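Local coordinates for protein polymerase X (Deinococcus radiodurans, PDB 2W9M) that probably catalyses template-directed addition of deoxyribonucleotides to DNA as a family X polymerase and carries a zinc-binding PHP domain, at residues I344-L352 / E385-I396. Numbering follows the deposited sequence.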
loop_
_atom_site.group_PDB
_atom_site.type_symbol
_atom_site.label_atom_id
_atom_site.label_comp_id
_atom_site.label_asym_id
_atom_site.label_seq_id
_atom_site.Cartn_x
_atom_site.Cartn_y
_atom_site.Cartn_z
ATOM N N ILE A 344 -3.453 10.358 17.800
ATOM C CA ILE A 344 -4.647 9.533 17.668
ATOM C C ILE A 344 -5.887 10.384 17.393
ATOM O O ILE A 344 -6.780 9.968 16.653
ATOM C CB ILE A 344 -4.876 8.661 18.925
ATOM C CG1 ILE A 344 -3.732 7.659 19.093
ATOM C CG2 ILE A 344 -6.208 7.928 18.842
ATOM C CD1 ILE A 344 -3.918 6.721 20.267
ATOM N N ARG A 345 -5.938 11.578 17.980
ATOM C CA ARG A 345 -7.076 12.470 17.772
ATOM C C ARG A 345 -7.151 12.953 16.324
ATOM O O ARG A 345 -8.222 12.932 15.724
ATOM C CB ARG A 345 -7.052 13.665 18.737
ATOM C CG ARG A 345 -8.301 14.549 18.634
ATOM C CD ARG A 345 -8.192 15.849 19.428
ATOM N NE ARG A 345 -8.598 15.703 20.825
ATOM C CZ ARG A 345 -7.751 15.567 21.843
ATOM N NH1 ARG A 345 -6.441 15.554 21.625
ATOM N NH2 ARG A 345 -8.212 15.443 23.082
ATOM N N GLU A 346 -6.021 13.385 15.769
ATOM C CA GLU A 346 -5.980 13.845 14.382
ATOM C C GLU A 346 -6.432 12.729 13.438
ATOM O O GLU A 346 -7.203 12.965 12.508
ATOM C CB GLU A 346 -4.576 14.324 13.998
ATOM C CG GLU A 346 -3.965 15.335 14.958
ATOM C CD GLU A 346 -2.578 15.799 14.527
ATOM O OE1 GLU A 346 -1.601 15.533 15.262
ATOM O OE2 GLU A 346 -2.465 16.423 13.449
ATOM N N MET A 347 -5.951 11.513 13.687
ATOM C CA MET A 347 -6.328 10.354 12.880
ATOM C C MET A 347 -7.821 10.051 12.994
ATOM O O MET A 347 -8.489 9.839 11.985
ATOM C CB MET A 347 -5.496 9.124 13.258
ATOM C CG MET A 347 -4.001 9.281 12.991
ATOM S SD MET A 347 -3.602 9.259 11.228
ATOM C CE MET A 347 -3.899 7.541 10.838
ATOM N N ALA A 348 -8.349 10.042 14.215
ATOM C CA ALA A 348 -9.777 9.801 14.419
ATOM C C ALA A 348 -10.641 10.862 13.736
ATOM O O ALA A 348 -11.589 10.532 13.026
ATOM C CB ALA A 348 -10.103 9.716 15.903
ATOM N N GLU A 349 -10.316 12.133 13.959
ATOM C CA GLU A 349 -10.988 13.230 13.264
ATOM C C GLU A 349 -10.922 13.029 11.756
ATOM O O GLU A 349 -11.900 13.256 11.049
ATOM C CB GLU A 349 -10.356 14.583 13.615
ATOM C CG GLU A 349 -11.121 15.420 14.630
ATOM C CD GLU A 349 -10.546 15.323 16.031
ATOM O OE1 GLU A 349 -9.943 16.316 16.498
ATOM O OE2 GLU A 349 -10.689 14.253 16.661
ATOM N N ALA A 350 -9.760 12.604 11.271
ATOM C CA ALA A 350 -9.562 12.384 9.843
ATOM C C ALA A 350 -10.497 11.308 9.286
ATOM O O ALA A 350 -11.072 11.484 8.207
ATOM C CB ALA A 350 -8.107 12.038 9.548
ATOM N N THR A 351 -10.659 10.198 10.008
ATOM C CA THR A 351 -11.492 9.111 9.493
ATOM C C THR A 351 -12.964 9.509 9.478
ATOM O O THR A 351 -13.755 8.952 8.722
ATOM C CB THR A 351 -11.318 7.779 10.270
ATOM O OG1 THR A 351 -12.383 7.618 11.210
ATOM C CG2 THR A 351 -9.989 7.726 10.990
ATOM N N LEU A 352 -13.321 10.482 10.311
ATOM C CA LEU A 352 -14.692 10.977 10.360
ATOM C C LEU A 352 -15.003 11.921 9.201
ATOM O O LEU A 352 -16.079 11.847 8.611
ATOM C CB LEU A 352 -14.980 11.668 11.694
ATOM C CG LEU A 352 -15.258 10.776 12.908
ATOM C CD1 LEU A 352 -15.612 11.621 14.121
ATOM C CD2 LEU A 352 -16.377 9.799 12.611
ATOM N N GLU A 385 -4.965 7.337 27.226
ATOM C CA GLU A 385 -5.277 8.409 26.285
ATOM C C GLU A 385 -6.496 8.088 25.428
ATOM O O GLU A 385 -7.337 8.952 25.191
ATOM C CB GLU A 385 -4.082 8.713 25.384
ATOM C CG GLU A 385 -4.438 9.514 24.135
ATOM C CD GLU A 385 -3.211 9.988 23.376
ATOM O OE1 GLU A 385 -3.109 9.700 22.163
ATOM O OE2 GLU A 385 -2.344 10.644 23.995
ATOM N N ILE A 386 -6.593 6.844 24.967
ATOM C CA ILE A 386 -7.731 6.432 24.151
ATOM C C ILE A 386 -9.043 6.526 24.931
ATOM O O ILE A 386 -10.064 6.952 24.387
ATOM C CB ILE A 386 -7.552 5.011 23.579
ATOM C CG1 ILE A 386 -6.437 5.003 22.528
ATOM C CG2 ILE A 386 -8.861 4.521 22.975
ATOM C CD1 ILE A 386 -6.068 3.618 22.026
ATOM N N ARG A 387 -9.012 6.136 26.202
ATOM C CA ARG A 387 -10.192 6.254 27.057
ATOM C C ARG A 387 -10.671 7.704 27.155
ATOM O O ARG A 387 -11.873 7.969 27.117
ATOM C CB ARG A 387 -9.914 5.685 28.448
ATOM C CG ARG A 387 -9.882 4.166 28.499
ATOM C CD ARG A 387 -9.747 3.676 29.932
ATOM N NE ARG A 387 -9.694 2.218 30.023
ATOM C CZ ARG A 387 -9.765 1.537 31.164
ATOM N NH1 ARG A 387 -9.897 2.183 32.317
ATOM N NH2 ARG A 387 -9.707 0.210 31.154
ATOM N N GLU A 388 -9.727 8.635 27.271
ATOM C CA GLU A 388 -10.045 10.060 27.331
ATOM C C GLU A 388 -10.718 10.560 26.052
ATOM O O GLU A 388 -11.760 11.211 26.111
ATOM C CB GLU A 388 -8.788 10.879 27.628
ATOM C CG GLU A 388 -8.190 10.608 29.005
ATOM C CD GLU A 388 -6.709 10.959 29.088
ATOM O OE1 GLU A 388 -6.208 11.673 28.192
ATOM O OE2 GLU A 388 -6.044 10.517 30.050
ATOM N N LEU A 389 -10.120 10.253 24.902
ATOM C CA LEU A 389 -10.703 10.606 23.607
ATOM C C LEU A 389 -12.110 10.035 23.434
ATOM O O LEU A 389 -12.971 10.661 22.817
ATOM C CB LEU A 389 -9.814 10.113 22.468
ATOM C CG LEU A 389 -8.418 10.726 22.396
ATOM C CD1 LEU A 389 -7.582 10.001 21.355
ATOM C CD2 LEU A 389 -8.507 12.210 22.090
ATOM N N GLN A 390 -12.335 8.841 23.973
ATOM C CA GLN A 390 -13.654 8.222 23.930
ATOM C C GLN A 390 -14.675 8.980 24.783
ATOM O O GLN A 390 -15.813 9.179 24.359
ATOM C CB GLN A 390 -13.574 6.757 24.356
ATOM C CG GLN A 390 -13.131 5.824 23.248
ATOM C CD GLN A 390 -12.676 4.478 23.769
ATOM O OE1 GLN A 390 -12.217 4.363 24.906
ATOM N NE2 GLN A 390 -12.789 3.450 22.933
ATOM N N ARG A 391 -14.269 9.398 25.981
ATOM C CA ARG A 391 -15.126 10.229 26.825
ATOM C C ARG A 391 -15.553 11.471 26.057
ATOM O O ARG A 391 -16.705 11.898 26.132
ATOM C CB ARG A 391 -14.387 10.665 28.092
ATOM C CG ARG A 391 -13.701 9.548 28.851
ATOM C CD ARG A 391 -14.696 8.671 29.588
ATOM N NE ARG A 391 -14.060 7.763 30.545
ATOM C CZ ARG A 391 -13.003 8.059 31.302
ATOM N NH1 ARG A 391 -12.436 9.258 31.250
ATOM N NH2 ARG A 391 -12.519 7.146 32.132
ATOM N N ALA A 392 -14.608 12.048 25.321
ATOM C CA ALA A 392 -14.857 13.251 24.535
ATOM C C ALA A 392 -15.697 12.979 23.283
ATOM O O ALA A 392 -15.964 13.888 22.501
ATOM C CB ALA A 392 -13.541 13.918 24.160
ATOM N N GLY A 393 -16.099 11.726 23.093
ATOM C CA GLY A 393 -17.012 11.378 22.021
ATOM C C GLY A 393 -16.383 10.892 20.726
ATOM O O GLY A 393 -17.058 10.834 19.698
ATOM N N LEU A 394 -15.101 10.539 20.761
ATOM C CA LEU A 394 -14.430 10.007 19.575
ATOM C C LEU A 394 -14.582 8.489 19.453
ATOM O O LEU A 394 -14.305 7.755 20.402
ATOM C CB LEU A 394 -12.950 10.389 19.567
ATOM C CG LEU A 394 -12.638 11.837 19.198
ATOM C CD1 LEU A 394 -11.145 12.017 19.035
ATOM C CD2 LEU A 394 -13.361 12.228 17.924
ATOM N N PRO A 395 -15.021 8.016 18.275
ATOM C CA PRO A 395 -15.283 6.593 18.039
ATOM C C PRO A 395 -13.992 5.827 17.765
ATOM O O PRO A 395 -13.529 5.811 16.625
ATOM C CB PRO A 395 -16.160 6.598 16.774
ATOM C CG PRO A 395 -16.412 8.060 16.440
ATOM C CD PRO A 395 -15.306 8.824 17.080
ATOM N N ILE A 396 -13.428 5.201 18.796
ATOM C CA ILE A 396 -12.155 4.501 18.674
ATOM C C ILE A 396 -12.215 3.082 19.241
ATOM O O ILE A 396 -12.907 2.816 20.224
ATOM C CB ILE A 396 -11.009 5.266 19.385
ATOM C CG1 ILE A 396 -10.969 6.725 18.935
ATOM C CG2 ILE A 396 -9.666 4.597 19.120
ATOM C CD1 ILE A 396 -9.877 7.529 19.598
#
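Ile344 overlaps four side chains of 385-396. Its CG2, anti to the backbone N (chi1 -64° for CG1), lies 3.5 Å from Leu389 CD1 and also meets Ile396 CD1. The Ile344 and Ile386 side chains cross at about a right angle, with Ile344 CD1 3.8 Å from Ile386 CG1. Ile344 CD1 also sits beside Glu385 OE1, which accepts a hydrogen bond from Trp337. Shortening Ile344 to an alanine would probably cost Ile386 CG1 and Ile396 CD1 their neighbour, leaving Leu389 CD1 only the more distant CB. Arg345 lays one guanidinium face over Leu389 CD2, 3.4 Å from Arg345 CZ. A bend at chi3 (-87°) turns the group there. Leu394 CD1 packs on Ala348 CB and Arg345 CG, and touches Glu349 OE2 at 3.3 Å without a bond. Leu352 CD1 reaches toward Pro395 CD. A Schellman motif with Gly393 at positive phi closes the helix; Leu394 and Pro395 run on to strand 396-403. The axes of 344-352 and 385-391 approach to 11.2 Å and cross at -42°. These are consecutive beta-alpha-beta crossover helices on the parallel sheet, consistent with the distorted (beta/alpha)7 barrel of PHP domains; Ala348 and Ile386 touch strand 358-364. No hydrogen bond links the segments, so association rests mainly on van der Waals packing, with the Arg345 guanidinium and two carboxylate oxygens against apolar carbons.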